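Local structure of ethyl acetate hydrolase (Pseudomonas veronii, 5EFZ) at residues A[178-192]-A[267-279]. The protein hydrolyses ethyl acetate to ethanol and acetate, a step in the bacterial breakdown of short-chain ketones such as 2-butanone. Numbering follows the deposited sequence.
With EDO (1,2-ethanediol), chain K; EDO (1,2-ethanediol), chain M.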
# COMPACT_ATOMS: atom_id res chain seq x y z
N ALA A 178 -7.30 -9.83 -15.37
CA ALA A 178 -7.50 -9.78 -16.80
C ALA A 178 -7.68 -8.35 -17.30
O ALA A 178 -7.40 -8.06 -18.45
CB ALA A 178 -8.71 -10.66 -17.20
N ARG A 179 -8.19 -7.46 -16.45
CA ARG A 179 -8.28 -6.04 -16.79
C ARG A 179 -7.79 -5.22 -15.61
O ARG A 179 -8.30 -5.36 -14.50
CB ARG A 179 -9.72 -5.61 -17.13
CG ARG A 179 -9.81 -4.09 -17.44
CD ARG A 179 -11.07 -3.73 -18.23
NE ARG A 179 -12.28 -3.83 -17.43
CZ ARG A 179 -13.52 -3.71 -17.93
NH1 ARG A 179 -13.71 -3.50 -19.24
NH2 ARG A 179 -14.56 -3.81 -17.11
N ASN A 180 -6.80 -4.37 -15.85
CA ASN A 180 -6.12 -3.72 -14.74
C ASN A 180 -7.00 -2.66 -14.06
O ASN A 180 -7.73 -1.90 -14.74
CB ASN A 180 -4.80 -3.10 -15.24
CG ASN A 180 -3.87 -2.74 -14.11
OD1 ASN A 180 -3.28 -1.64 -14.10
ND2 ASN A 180 -3.74 -3.63 -13.15
N SER A 181 -6.94 -2.58 -12.73
CA SER A 181 -7.78 -1.62 -11.99
C SER A 181 -7.18 -0.23 -11.95
O SER A 181 -5.99 -0.06 -12.22
CB SER A 181 -7.98 -2.09 -10.56
OG SER A 181 -6.72 -2.13 -9.87
N GLU A 182 -8.00 0.75 -11.53
CA GLU A 182 -7.50 2.12 -11.38
C GLU A 182 -6.50 2.21 -10.22
O GLU A 182 -5.51 2.95 -10.29
CB GLU A 182 -8.65 3.11 -11.16
CG GLU A 182 -9.55 3.37 -12.38
CD GLU A 182 -10.51 4.55 -12.15
OE1 GLU A 182 -11.50 4.41 -11.38
OE2 GLU A 182 -10.27 5.64 -12.73
N HIS A 183 -6.75 1.46 -9.15
CA HIS A 183 -5.85 1.48 -8.00
C HIS A 183 -4.49 0.90 -8.39
O HIS A 183 -3.45 1.39 -7.95
CB HIS A 183 -6.48 0.70 -6.81
CG HIS A 183 -5.61 0.62 -5.59
ND1 HIS A 183 -4.78 -0.46 -5.34
CD2 HIS A 183 -5.49 1.45 -4.53
CE1 HIS A 183 -4.14 -0.25 -4.20
NE2 HIS A 183 -4.56 0.89 -3.69
N ASP A 184 -4.49 -0.16 -9.20
CA ASP A 184 -3.22 -0.77 -9.57
C ASP A 184 -2.45 0.16 -10.52
O ASP A 184 -1.21 0.27 -10.46
CB ASP A 184 -3.47 -2.14 -10.22
CG ASP A 184 -2.21 -2.96 -10.33
OD1 ASP A 184 -1.29 -2.79 -9.49
OD2 ASP A 184 -2.14 -3.79 -11.25
N PHE A 185 -3.20 0.83 -11.40
CA PHE A 185 -2.61 1.82 -12.29
C PHE A 185 -1.93 2.94 -11.51
O PHE A 185 -0.81 3.36 -11.84
CB PHE A 185 -3.68 2.40 -13.21
CG PHE A 185 -3.14 3.34 -14.28
CD1 PHE A 185 -2.86 4.68 -13.99
CD2 PHE A 185 -2.97 2.88 -15.58
CE1 PHE A 185 -2.36 5.53 -15.00
CE2 PHE A 185 -2.49 3.74 -16.58
CZ PHE A 185 -2.18 5.05 -16.28
N LEU A 186 -2.59 3.42 -10.46
CA LEU A 186 -1.97 4.43 -9.58
C LEU A 186 -0.69 3.93 -8.89
O LEU A 186 0.33 4.66 -8.81
CB LEU A 186 -2.98 4.88 -8.52
CG LEU A 186 -2.41 5.84 -7.46
CD1 LEU A 186 -2.08 7.21 -8.08
CD2 LEU A 186 -3.43 6.00 -6.33
N PHE A 187 -0.73 2.71 -8.35
CA PHE A 187 0.46 2.12 -7.76
C PHE A 187 1.63 2.13 -8.75
O PHE A 187 2.73 2.54 -8.42
CB PHE A 187 0.15 0.68 -7.35
CG PHE A 187 1.36 -0.11 -6.90
CD1 PHE A 187 2.29 0.44 -6.05
CD2 PHE A 187 1.49 -1.45 -7.28
CE1 PHE A 187 3.41 -0.34 -5.61
CE2 PHE A 187 2.61 -2.22 -6.86
CZ PHE A 187 3.55 -1.66 -6.03
N THR A 188 1.37 1.66 -9.96
CA THR A 188 2.44 1.60 -10.94
C THR A 188 2.86 3.00 -11.38
O THR A 188 4.03 3.24 -11.64
CB THR A 188 2.01 0.77 -12.13
OG1 THR A 188 1.56 -0.51 -11.62
CG2 THR A 188 3.23 0.55 -13.05
N GLU A 189 1.93 3.94 -11.44
CA GLU A 189 2.30 5.34 -11.72
C GLU A 189 3.27 5.87 -10.66
O GLU A 189 4.26 6.55 -10.98
CB GLU A 189 1.07 6.24 -11.79
CG GLU A 189 1.43 7.72 -11.94
CD GLU A 189 0.24 8.57 -12.36
OE1 GLU A 189 -0.17 9.48 -11.60
OE2 GLU A 189 -0.27 8.32 -13.46
N ILE A 190 2.98 5.58 -9.41
CA ILE A 190 3.84 6.04 -8.32
C ILE A 190 5.20 5.36 -8.42
O ILE A 190 6.23 5.98 -8.17
CB ILE A 190 3.17 5.76 -6.94
CG1 ILE A 190 1.96 6.73 -6.82
CG2 ILE A 190 4.21 5.93 -5.77
CD1 ILE A 190 1.00 6.42 -5.62
N LEU A 191 5.20 4.07 -8.78
CA LEU A 191 6.47 3.34 -9.00
C LEU A 191 7.29 3.96 -10.12
O LEU A 191 8.53 4.02 -10.05
CB LEU A 191 6.22 1.89 -9.34
CG LEU A 191 5.82 0.93 -8.22
CD1 LEU A 191 5.46 -0.43 -8.89
CD2 LEU A 191 6.96 0.77 -7.19
N ILE A 192 6.60 4.32 -11.20
CA ILE A 192 7.27 4.97 -12.34
C ILE A 192 7.88 6.30 -11.91
O ILE A 192 9.03 6.63 -12.24
CB ILE A 192 6.29 5.19 -13.51
CG1 ILE A 192 5.96 3.83 -14.17
CG2 ILE A 192 6.87 6.18 -14.55
CD1 ILE A 192 4.71 3.86 -15.13
N LEU A 267 10.50 0.78 -16.95
CA LEU A 267 9.41 1.66 -17.39
C LEU A 267 8.62 1.02 -18.54
O LEU A 267 7.39 1.16 -18.62
CB LEU A 267 9.95 3.04 -17.82
CG LEU A 267 10.63 3.87 -16.72
CD1 LEU A 267 11.01 5.25 -17.29
CD2 LEU A 267 9.74 4.04 -15.51
N THR A 268 9.30 0.28 -19.41
CA THR A 268 8.59 -0.44 -20.48
C THR A 268 7.63 -1.46 -19.89
O THR A 268 6.48 -1.56 -20.31
CB THR A 268 9.58 -1.16 -21.44
OG1 THR A 268 10.45 -0.18 -22.02
CG2 THR A 268 8.87 -1.88 -22.58
N MET A 269 8.10 -2.22 -18.91
CA MET A 269 7.26 -3.26 -18.32
C MET A 269 6.16 -2.62 -17.48
O MET A 269 5.04 -3.09 -17.49
CB MET A 269 8.13 -4.23 -17.50
CG MET A 269 8.99 -5.17 -18.42
SD MET A 269 10.07 -6.25 -17.43
CE MET A 269 11.37 -5.09 -16.94
N ALA A 270 6.48 -1.54 -16.77
CA ALA A 270 5.48 -0.82 -16.00
C ALA A 270 4.34 -0.25 -16.88
O ALA A 270 3.16 -0.35 -16.51
CB ALA A 270 6.16 0.33 -15.17
N TRP A 271 4.69 0.37 -18.01
CA TRP A 271 3.67 0.93 -18.91
C TRP A 271 2.74 -0.19 -19.38
O TRP A 271 1.52 -0.03 -19.49
CB TRP A 271 4.33 1.61 -20.14
CG TRP A 271 3.39 2.39 -21.05
CD1 TRP A 271 3.15 3.76 -21.02
CD2 TRP A 271 2.61 1.87 -22.12
NE1 TRP A 271 2.26 4.09 -22.02
CE2 TRP A 271 1.91 2.95 -22.71
CE3 TRP A 271 2.44 0.58 -22.66
CZ2 TRP A 271 1.04 2.78 -23.78
CZ3 TRP A 271 1.56 0.40 -23.73
CH2 TRP A 271 0.88 1.50 -24.28
N LYS A 272 3.36 -1.32 -19.68
CA LYS A 272 2.65 -2.47 -20.21
C LYS A 272 1.68 -3.01 -19.14
O LYS A 272 0.50 -3.28 -19.40
CB LYS A 272 3.64 -3.56 -20.61
CG LYS A 272 3.00 -4.79 -21.25
CD LYS A 272 4.02 -5.94 -21.39
CE LYS A 272 5.31 -5.52 -22.10
NZ LYS A 272 6.12 -6.79 -22.30
N TRP A 273 2.23 -3.20 -17.95
CA TRP A 273 1.48 -3.68 -16.79
C TRP A 273 0.25 -2.80 -16.54
O TRP A 273 -0.86 -3.30 -16.33
CB TRP A 273 2.44 -3.71 -15.58
CG TRP A 273 1.88 -3.89 -14.18
CD1 TRP A 273 0.63 -4.33 -13.79
CD2 TRP A 273 2.60 -3.59 -12.97
NE1 TRP A 273 0.55 -4.32 -12.39
CE2 TRP A 273 1.74 -3.87 -11.88
CE3 TRP A 273 3.88 -3.10 -12.72
CZ2 TRP A 273 2.15 -3.68 -10.54
CZ3 TRP A 273 4.28 -2.90 -11.39
CH2 TRP A 273 3.41 -3.19 -10.33
N GLN A 274 0.45 -1.48 -16.56
CA GLN A 274 -0.67 -0.55 -16.33
C GLN A 274 -1.87 -0.76 -17.24
O GLN A 274 -3.00 -0.43 -16.89
CB GLN A 274 -0.19 0.89 -16.53
CG GLN A 274 0.62 1.44 -15.38
CD GLN A 274 0.99 2.90 -15.59
OE1 GLN A 274 1.48 3.27 -16.67
NE2 GLN A 274 0.74 3.75 -14.58
N ARG A 275 -1.61 -1.25 -18.44
CA ARG A 275 -2.63 -1.26 -19.50
C ARG A 275 -3.15 -2.64 -19.88
O ARG A 275 -3.94 -2.76 -20.81
CB ARG A 275 -2.08 -0.55 -20.73
CG ARG A 275 -2.13 0.98 -20.55
CD ARG A 275 -1.11 1.70 -21.40
NE ARG A 275 -1.11 3.13 -21.05
CZ ARG A 275 -0.40 3.64 -20.04
NH1 ARG A 275 0.38 2.86 -19.29
NH2 ARG A 275 -0.49 4.93 -19.76
N GLY A 276 -2.74 -3.67 -19.14
CA GLY A 276 -3.25 -5.03 -19.40
C GLY A 276 -4.79 -5.00 -19.38
O GLY A 276 -5.39 -4.57 -18.41
N ASP A 277 -5.42 -5.44 -20.47
CA ASP A 277 -6.86 -5.30 -20.62
C ASP A 277 -7.37 -6.20 -21.75
O ASP A 277 -7.32 -5.83 -22.92
CB ASP A 277 -7.24 -3.83 -20.89
CG ASP A 277 -8.73 -3.64 -21.10
OD1 ASP A 277 -9.52 -4.59 -20.87
OD2 ASP A 277 -9.11 -2.53 -21.50
N VAL A 278 -7.87 -7.40 -21.42
CA VAL A 278 -8.36 -8.32 -22.45
C VAL A 278 -9.66 -7.82 -23.06
O VAL A 278 -10.08 -8.33 -24.10
CB VAL A 278 -8.60 -9.76 -21.88
CG1 VAL A 278 -7.30 -10.36 -21.29
CG2 VAL A 278 -9.71 -9.76 -20.80
N SER A 279 -10.34 -6.86 -22.42
CA SER A 279 -11.60 -6.33 -22.98
C SER A 279 -11.37 -5.45 -24.21
O SER A 279 -12.32 -5.08 -24.92
CB SER A 279 -12.40 -5.55 -21.92
OG SER A 279 -11.89 -4.23 -21.70
C1 EDO K . -5.86 0.56 -17.37
O1 EDO K . -6.18 0.64 -15.96
C2 EDO K . -6.98 -0.15 -18.15
O2 EDO K . -7.57 -1.29 -17.47
C1 EDO M . -10.13 -6.15 -11.41
O1 EDO M . -9.57 -5.01 -12.05
C2 EDO M . -11.48 -6.47 -12.07
O2 EDO M . -11.35 -6.50 -13.50
O HOH W 1 1.46 6.74 -15.22
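Phe185 O accepts two N-H groups, from Glu189 N one helical turn on and from Gln274 NE2, 3.2 Å away, on the facing helix. The donors come from opposite faces of the carbonyl plane, and the other N-H of NE2 goes to a water that donates to Glu189 OE2; Glu189 OE1 forms a salt bridge with Lys221 of the second subunit. Gln274 fits among Phe185, Thr188, Glu189 and Ile192, a knob in a hole between nearly antiparallel helices, 182-192 and 267-274. Its amide lies flat on the Phe185 ring, planes 9° apart, NE2 over the ring centre. At the ring's edge, Phe185 CE2 lies over one face of the Arg275 guanidinium, with Trp271 on the opposite face; Arg275 NH1 donates to Gln274 OE1 at 2.9 Å.

Trp273 forms the second knob, lodged among Asp184, Phe187, Thr188 and Leu191. With CG anti to the backbone N (chi1 167°), its indole reaches across to the neighbouring helix; NE1 donates to Asp184 OD2 at 3.0 Å, on the syn side but tilted from the carboxylate plane. Thr188 OG1 lies above the indole, while Leu191 CD1 touches its CZ3 at 3.7 Å. Ile192 CG1 packs on Ala270 CB at 3.6 Å.

Beyond the helices, a single antiparallel beta bridge makes Arg179 and Asp277 a non-hydrogen-bonded pair: Asn180 N donates to Gly276 O at 2.9 Å and Val278 N to Ala178 O. Arg179 NH1 donates to Ser279 OG and to Gly284 O.

Trp273 also meets Tyr68 and lies about 5 Å, side chain to side chain, from Ser151, the inferred nucleophile of this alpha/beta hydrolase. The bond to Asp184 and the cover of Thr188 thus help hold the indole beside the inferred catalytic serine.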